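PDB 3P06: VP4 protein from Tellina virus 1, which is the protease part of a birnavirus polyprotein, probably cleaving that polyprotein into its final products, and is caught here as an intramolecular acyl-enzyme. Local coordinates for residues 13-18 against 143-148; 71-76 against 109-114. All coordinates share one frame; numbering follows the deposited sequence.

Contact 1 (13-18 against 143-148)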
ATOM      1  N   PRO A  13      -1.072  -5.018   0.889  1.00 17.08           N
ATOM      2  CA  PRO A  13      -0.506  -6.077   1.733  1.00 17.94           C
ATOM      3  C   PRO A  13       1.022  -6.168   1.627  1.00 16.43           C
ATOM      4  O   PRO A  13       1.583  -5.882   0.575  1.00 16.31           O
ATOM      5  CB  PRO A  13      -1.187  -7.365   1.187  1.00 19.00           C
ATOM      6  CG  PRO A  13      -1.348  -7.097  -0.259  1.00 20.63           C
ATOM      7  CD  PRO A  13      -1.693  -5.567  -0.341  1.00 17.40           C
ATOM      8  N   VAL A  14       1.681  -6.514   2.729  1.00 16.40           N
ATOM      9  CA  VAL A  14       3.110  -6.800   2.717  1.00 16.63           C
ATOM     10  C   VAL A  14       3.372  -8.109   3.421  1.00 17.80           C
ATOM     11  O   VAL A  14       2.589  -8.543   4.256  1.00 18.39           O
ATOM     12  CB  VAL A  14       3.983  -5.667   3.398  1.00 15.28           C
ATOM     13  CG1 VAL A  14       3.783  -4.395   2.654  1.00 14.53           C
ATOM     14  CG2 VAL A  14       3.620  -5.522   4.967  1.00 15.92           C
ATOM     15  N   LEU A  15       4.490  -8.730   3.085  1.00 18.55           N
ATOM     16  CA  LEU A  15       4.939  -9.958   3.727  1.00 21.47           C
ATOM     17  C   LEU A  15       6.269  -9.735   4.432  1.00 23.38           C
ATOM     18  O   LEU A  15       7.064  -8.950   3.946  1.00 24.06           O
ATOM     19  CB  LEU A  15       5.116 -11.057   2.680  1.00 21.78           C
ATOM     20  CG  LEU A  15       3.861 -11.405   1.865  1.00 23.25           C
ATOM     21  CD1 LEU A  15       4.292 -12.519   0.879  1.00 23.24           C
ATOM     22  CD2 LEU A  15       2.731 -11.896   2.736  1.00 18.49           C
HETATM   23  N   MSE A  16       6.498 -10.412   5.564  1.00 26.76           N
HETATM   24  CA  MSE A  16       7.676 -10.238   6.406  1.00 31.63           C
HETATM   25  C   MSE A  16       8.226 -11.581   6.745  1.00 36.39           C
HETATM   26  O   MSE A  16       7.464 -12.497   7.099  1.00 37.97           O
HETATM   27  CB  MSE A  16       7.376  -9.483   7.706  1.00 32.98           C
HETATM   28  CG  MSE A  16       7.138  -7.999   7.428  1.00 38.70           C
HETATM   29 SE   MSE A  16       6.049  -6.966   8.715  1.00 61.56          SE
HETATM   30  CE  MSE A  16       4.366  -7.986   8.514  1.00 53.63           C
ATOM     31  N   ASP A  17       9.549 -11.694   6.646  1.00 38.73           N
ATOM     32  CA  ASP A  17      10.268 -12.901   7.018  1.00 45.18           C
ATOM     33  C   ASP A  17      10.965 -12.742   8.390  1.00 47.92           C
ATOM     34  O   ASP A  17      11.838 -11.896   8.558  1.00 48.02           O
ATOM     35  CB  ASP A  17      11.307 -13.194   5.956  1.00 45.20           C
ATOM     36  CG  ASP A  17      11.595 -14.641   5.822  1.00 54.64           C
ATOM     37  OD1 ASP A  17      11.724 -15.361   6.866  1.00 59.84           O
ATOM     38  OD2 ASP A  17      11.698 -15.079   4.641  1.00 62.41           O
ATOM     39  N   SER A  18      10.572 -13.570   9.356  1.00 51.51           N
ATOM     40  CA  SER A  18      11.265 -13.685  10.651  1.00 55.03           C
ATOM     41  C   SER A  18      11.950 -15.026  10.660  1.00 57.87           C
ATOM     42  O   SER A  18      11.616 -15.909  11.477  1.00 61.02           O
ATOM     43  CB  SER A  18      10.286 -13.630  11.827  1.00 55.60           C
ATOM     44  OG  SER A  18       9.772 -14.936  12.090  1.00 59.51           O
ATOM     45  N   LEU A 143      -3.462 -15.339   1.414  1.00 17.16           N
ATOM     46  CA  LEU A 143      -3.410 -16.271   2.548  1.00 19.82           C
ATOM     47  C   LEU A 143      -3.014 -15.636   3.838  1.00 19.23           C
ATOM     48  O   LEU A 143      -3.513 -16.021   4.898  1.00 21.72           O
ATOM     49  CB  LEU A 143      -2.364 -17.412   2.291  1.00 19.50           C
ATOM     50  CG  LEU A 143      -2.807 -18.477   1.348  1.00 26.82           C
ATOM     51  CD1 LEU A 143      -1.580 -19.318   0.904  1.00 30.69           C
ATOM     52  CD2 LEU A 143      -3.791 -19.354   2.034  1.00 30.24           C
ATOM     53  N   LEU A 144      -2.065 -14.713   3.788  1.00 18.03           N
ATOM     54  CA  LEU A 144      -1.468 -14.200   5.014  1.00 19.21           C
ATOM     55  C   LEU A 144      -1.982 -12.841   5.397  1.00 19.04           C
ATOM     56  O   LEU A 144      -1.729 -12.392   6.506  1.00 19.48           O
ATOM     57  CB  LEU A 144       0.065 -14.104   4.874  1.00 19.39           C
ATOM     58  CG  LEU A 144       0.744 -15.509   4.721  1.00 25.72           C
ATOM     59  CD1 LEU A 144       2.204 -15.395   4.238  1.00 27.51           C
ATOM     60  CD2 LEU A 144       0.586 -16.381   5.978  1.00 28.91           C
ATOM     61  N   VAL A 145      -2.656 -12.140   4.488  1.00 17.31           N
ATOM     62  CA  VAL A 145      -3.129 -10.826   4.870  1.00 16.26           C
ATOM     63  C   VAL A 145      -4.610 -10.630   4.639  1.00 15.77           C
ATOM     64  O   VAL A 145      -5.363 -10.334   5.599  1.00 16.69           O
ATOM     65  CB  VAL A 145      -2.356  -9.668   4.104  1.00 16.91           C
ATOM     66  CG1 VAL A 145      -2.851  -8.302   4.596  1.00 15.63           C
ATOM     67  CG2 VAL A 145      -0.860  -9.797   4.314  1.00 14.66           C
ATOM     68  N   ALA A 146      -5.042 -10.722   3.376  1.00 14.51           N
ATOM     69  CA  ALA A 146      -6.386 -10.241   3.042  1.00 15.34           C
ATOM     70  C   ALA A 146      -7.500 -11.155   3.523  1.00 17.56           C
ATOM     71  O   ALA A 146      -8.546 -10.683   4.057  1.00 17.04           O
ATOM     72  CB  ALA A 146      -6.497  -9.996   1.502  1.00 14.85           C
ATOM     73  N   LYS A 147      -7.338 -12.455   3.277  1.00 17.37           N
ATOM     74  CA  LYS A 147      -8.351 -13.418   3.773  1.00 19.91           C
ATOM     75  C   LYS A 147      -8.482 -13.444   5.296  1.00 20.49           C
ATOM     76  O   LYS A 147      -9.574 -13.334   5.782  1.00 22.38           O
ATOM     77  CB  LYS A 147      -8.201 -14.851   3.242  1.00 20.85           C
ATOM     78  CG  LYS A 147      -8.320 -15.013   1.734  1.00 18.94           C
ATOM     79  CD  LYS A 147      -9.726 -14.904   1.263  1.00 22.91           C
ATOM     80  CE  LYS A 147      -9.720 -15.146  -0.232  1.00 26.20           C
ATOM     81  NZ  LYS A 147     -11.057 -14.888  -0.692  1.00 26.01           N
ATOM     82  N   PRO A 148      -7.372 -13.535   6.039  1.00 21.08           N
ATOM     83  CA  PRO A 148      -7.593 -13.432   7.494  1.00 21.02           C
ATOM     84  C   PRO A 148      -8.132 -12.075   8.004  1.00 21.80           C
ATOM     85  O   PRO A 148      -8.785 -12.039   9.059  1.00 21.10           O
ATOM     86  CB  PRO A 148      -6.198 -13.782   8.131  1.00 22.23           C
ATOM     87  CG  PRO A 148      -5.180 -13.732   6.971  1.00 21.30           C
ATOM     88  CD  PRO A 148      -5.980 -13.871   5.654  1.00 19.01           C
TER

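Contact 2 (71-76 against 109-114)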
ATOM      1  N   PRO A  71       2.722   7.824 -12.644  1.00 31.95           N
ATOM      2  CA  PRO A  71       1.835   8.970 -12.992  1.00 33.79           C
ATOM      3  C   PRO A  71       1.142   9.502 -11.725  1.00 32.84           C
ATOM      4  O   PRO A  71      -0.068   9.530 -11.650  1.00 35.79           O
ATOM      5  CB  PRO A  71       0.818   8.358 -13.988  1.00 33.34           C
ATOM      6  CG  PRO A  71       0.832   6.875 -13.656  1.00 35.61           C
ATOM      7  CD  PRO A  71       2.086   6.510 -12.876  1.00 30.99           C
ATOM      8  N   ILE A  72       1.913   9.809 -10.698  1.00 30.95           N
ATOM      9  CA  ILE A  72       1.374  10.328  -9.449  1.00 27.82           C
ATOM     10  C   ILE A  72       1.710  11.833  -9.484  1.00 28.33           C
ATOM     11  O   ILE A  72       2.893  12.217  -9.684  1.00 26.47           O
ATOM     12  CB  ILE A  72       2.042   9.615  -8.235  1.00 27.09           C
ATOM     13  CG1 ILE A  72       1.568   8.147  -8.155  1.00 25.28           C
ATOM     14  CG2 ILE A  72       1.825  10.411  -6.930  1.00 23.90           C
ATOM     15  CD1 ILE A  72       2.317   7.329  -7.167  1.00 24.59           C
ATOM     16  N   LYS A  73       0.677  12.674  -9.318  1.00 27.70           N
ATOM     17  CA  LYS A  73       0.881  14.146  -9.363  1.00 28.81           C
ATOM     18  C   LYS A  73       0.934  14.784  -7.982  1.00 27.06           C
ATOM     19  O   LYS A  73       1.546  15.810  -7.835  1.00 27.17           O
ATOM     20  CB  LYS A  73      -0.197  14.822 -10.241  1.00 30.25           C
ATOM     21  CG  LYS A  73      -0.300  14.076 -11.561  1.00 33.48           C
ATOM     22  CD  LYS A  73      -1.027  14.821 -12.610  1.00 44.62           C
ATOM     23  CE  LYS A  73      -2.522  14.665 -12.472  1.00 46.62           C
ATOM     24  NZ  LYS A  73      -3.115  15.669 -13.426  1.00 47.84           N
ATOM     25  N   GLY A  74       0.320  14.177  -6.977  1.00 23.92           N
ATOM     26  CA  GLY A  74       0.321  14.772  -5.643  1.00 25.18           C
ATOM     27  C   GLY A  74       1.344  14.104  -4.700  1.00 24.18           C
ATOM     28  O   GLY A  74       2.289  13.400  -5.163  1.00 24.36           O
ATOM     29  N   ALA A  75       1.184  14.313  -3.395  1.00 22.91           N
ATOM     30  CA  ALA A  75       2.091  13.695  -2.399  1.00 21.18           C
ATOM     31  C   ALA A  75       1.461  12.389  -1.924  1.00 20.71           C
ATOM     32  O   ALA A  75       0.232  12.343  -1.724  1.00 21.30           O
ATOM     33  CB  ALA A  75       2.355  14.662  -1.233  1.00 20.98           C
ATOM     34  N   ILE A  76       2.254  11.317  -1.801  1.00 19.89           N
ATOM     35  CA  ILE A  76       1.751  10.038  -1.285  1.00 17.46           C
ATOM     36  C   ILE A  76       2.795   9.658  -0.238  1.00 18.27           C
ATOM     37  O   ILE A  76       3.991   9.822  -0.480  1.00 18.27           O
ATOM     38  CB  ILE A  76       1.705   8.923  -2.357  1.00 19.16           C
ATOM     39  CG1 ILE A  76       0.689   9.199  -3.482  1.00 18.30           C
ATOM     40  CG2 ILE A  76       1.436   7.491  -1.675  1.00 17.98           C
ATOM     41  CD1 ILE A  76      -0.804   8.990  -3.085  1.00 22.89           C
ATOM     42  N   ALA A 109      -3.492   4.358  -7.337  1.00 21.82           N
ATOM     43  CA  ALA A 109      -4.921   4.395  -7.052  1.00 21.88           C
ATOM     44  C   ALA A 109      -5.243   5.445  -5.969  1.00 22.38           C
ATOM     45  O   ALA A 109      -6.230   6.158  -6.103  1.00 24.37           O
ATOM     46  CB  ALA A 109      -5.474   3.018  -6.690  1.00 20.55           C
ATOM     47  N   ALA A 110      -4.395   5.603  -4.950  1.00 22.11           N
ATOM     48  CA  ALA A 110      -4.606   6.591  -3.883  1.00 20.49           C
ATOM     49  C   ALA A 110      -4.459   8.003  -4.482  1.00 23.02           C
ATOM     50  O   ALA A 110      -5.217   8.941  -4.094  1.00 20.45           O
ATOM     51  CB  ALA A 110      -3.629   6.443  -2.780  1.00 19.37           C
ATOM     52  N   ASP A 111      -3.519   8.165  -5.420  1.00 24.01           N
ATOM     53  CA  ASP A 111      -3.321   9.527  -6.028  1.00 26.97           C
ATOM     54  C   ASP A 111      -4.551  10.089  -6.793  1.00 28.88           C
ATOM     55  O   ASP A 111      -4.833  11.318  -6.775  1.00 29.51           O
ATOM     56  CB  ASP A 111      -2.124   9.574  -6.951  1.00 26.47           C
ATOM     57  CG  ASP A 111      -1.732  11.029  -7.295  1.00 32.12           C
ATOM     58  OD1 ASP A 111      -1.395  11.798  -6.345  1.00 31.98           O
ATOM     59  OD2 ASP A 111      -1.792  11.406  -8.492  1.00 32.60           O
ATOM     60  N   THR A 112      -5.299   9.199  -7.446  1.00 29.20           N
ATOM     61  CA  THR A 112      -6.471   9.655  -8.227  1.00 30.77           C
ATOM     62  C   THR A 112      -7.780   9.264  -7.542  1.00 31.58           C
ATOM     63  O   THR A 112      -8.831   9.318  -8.150  1.00 33.21           O
ATOM     64  CB  THR A 112      -6.428   9.121  -9.686  1.00 31.82           C
ATOM     65  OG1 THR A 112      -6.238   7.694  -9.655  1.00 29.67           O
ATOM     66  CG2 THR A 112      -5.247   9.801 -10.488  1.00 28.44           C
ATOM     67  N   LEU A 113      -7.707   8.899  -6.270  1.00 35.76           N
ATOM     68  CA  LEU A 113      -8.880   8.671  -5.444  1.00 37.03           C
ATOM     69  C   LEU A 113      -9.563   9.991  -5.150  1.00 40.06           C
ATOM     70  O   LEU A 113      -8.958  10.921  -4.588  1.00 41.03           O
ATOM     71  CB  LEU A 113      -8.471   8.025  -4.138  1.00 35.50           C
ATOM     72  CG  LEU A 113      -9.500   7.432  -3.188  1.00 35.43           C
ATOM     73  CD1 LEU A 113     -10.361   6.426  -3.912  1.00 33.97           C
ATOM     74  CD2 LEU A 113      -8.760   6.779  -2.049  1.00 36.32           C
ATOM     75  N   GLU A 114     -10.813  10.109  -5.560  1.00 41.85           N
ATOM     76  CA  GLU A 114     -11.502  11.391  -5.364  1.00 46.64           C
ATOM     77  C   GLU A 114     -12.585  11.312  -4.310  1.00 47.22           C
ATOM     78  O   GLU A 114     -13.234  12.315  -4.019  1.00 50.24           O
ATOM     79  CB  GLU A 114     -12.070  11.913  -6.707  1.00 48.67           C
ATOM     80  CG  GLU A 114     -11.018  11.971  -7.818  1.00 51.45           C
ATOM     81  CD  GLU A 114     -10.050  13.150  -7.667  1.00 57.87           C
ATOM     82  OE1 GLU A 114      -8.949  13.101  -8.266  1.00 61.21           O
ATOM     83  OE2 GLU A 114     -10.399  14.143  -6.979  1.00 62.18           O
TER
HETATM   84  O   HOH W   1      -1.825  12.241  -3.876  1.00 19.78           O

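Contact 1 (13-18 against 143-148)
The carbonyl oxygen of V14 meets a methyl group, CG2 of V145, at 3.7 Å, and no hydrogen bond joins strand 13-18 to helix 143-148. The contact thus illustrates how a helix can be held against a strand chiefly by apolar side chains, while the strand's own backbone is bonded to its neighbours, V14 to G25 and L15 to Q193. The axes come within 8.1 Å of each other and run at 139°, closer to antiparallel than to perpendicular. P13 directs its CB toward the helix, where it rests against the fork of V145, 3.9 Å from V145 CB and about as far from both methyls. With CG1 anti to the backbone N (chi1 -177°), V145 leaves CG2 beside that N, where it reaches the V14 carbonyl. Two residues further along the strand, L15 and L144 cross at about a right angle. L15 keeps CD1 as the extension of its chain and offers the side branch: CD2 lies 3.8 Å from L144 CD1 and 4.1 Å from L144 CB. M122 of strand 122-123 touches both P13 and V145. P13 and L15 also touch K141, the predicted active-site lysine of the same helix, so this apolar seam adjoins the Ser/Lys catalytic dyad that characterises birnavirus VP4 proteases.

Contact 2 (71-76 against 109-114)
The side chains of D111 and I72 meet at a slant, the aspartate reaching out from the last turn of helix 104-111 and the isoleucine laying its CG2 methyl against the carboxylate, 3.6 Å from D111 CG. The example shows how one acidic side chain can hold a loop by its backbone. Because D111 carries CG anti to its own N (chi1 -166°), both oxygens are thrust into the bend at 72-74, where two successive amides await them. OD2 accepts the N-H of K73 at 2.9 Å in a nearly straight bond, although the donor stands well above the carboxylate plane, 48° out of it. OD1 accepts from G74 N at 3.0 Å on its syn side, much closer to the plane but in a less straight hydrogen bond (N-H...O 147°). The two amides therefore grip different oxygens in different ways, which should limit rotation of the group. A water donates to A75 O at 3.0 Å; its bond to D111 OD1 is doubtfully short, so a bridge to the start of the strand is only suggested. K73 NZ stays 6.7 Å from D111 OD2, too far for a salt bridge. Beyond the polar part, I76 brings CD1 to 3.8 Å from A110 CB. A107 of the same helix touches both I72 and I76, while A110 also packs on V10, so the end of the helix touches both strand 9-18 and strand 75-81, which lie in one mixed sheet with 21-31 between them.

How the contacts relate
Contacts 1 and 2 are two ways of docking a helix on one mixed sheet: 13-18 against 143-148 does it with apolar side chains, 71-76 against 109-114 with a carboxylate gripping backbone amides. Their centres are 25 Å apart, on opposite sides of the chain's centre, and their nearest atoms about 11 Å. Contact 2 is nested along the chain within the loop that contact 1 closes. Of the predicted catalytic residues, K141 lies on helix 138-149, while the nucleophile S102 precedes helix 104-111, its side chain about 6 Å from that of V14. Contact 2 lies away from both; the bound urea, in a separate pocket, is about 12 Å from the A110 side chain.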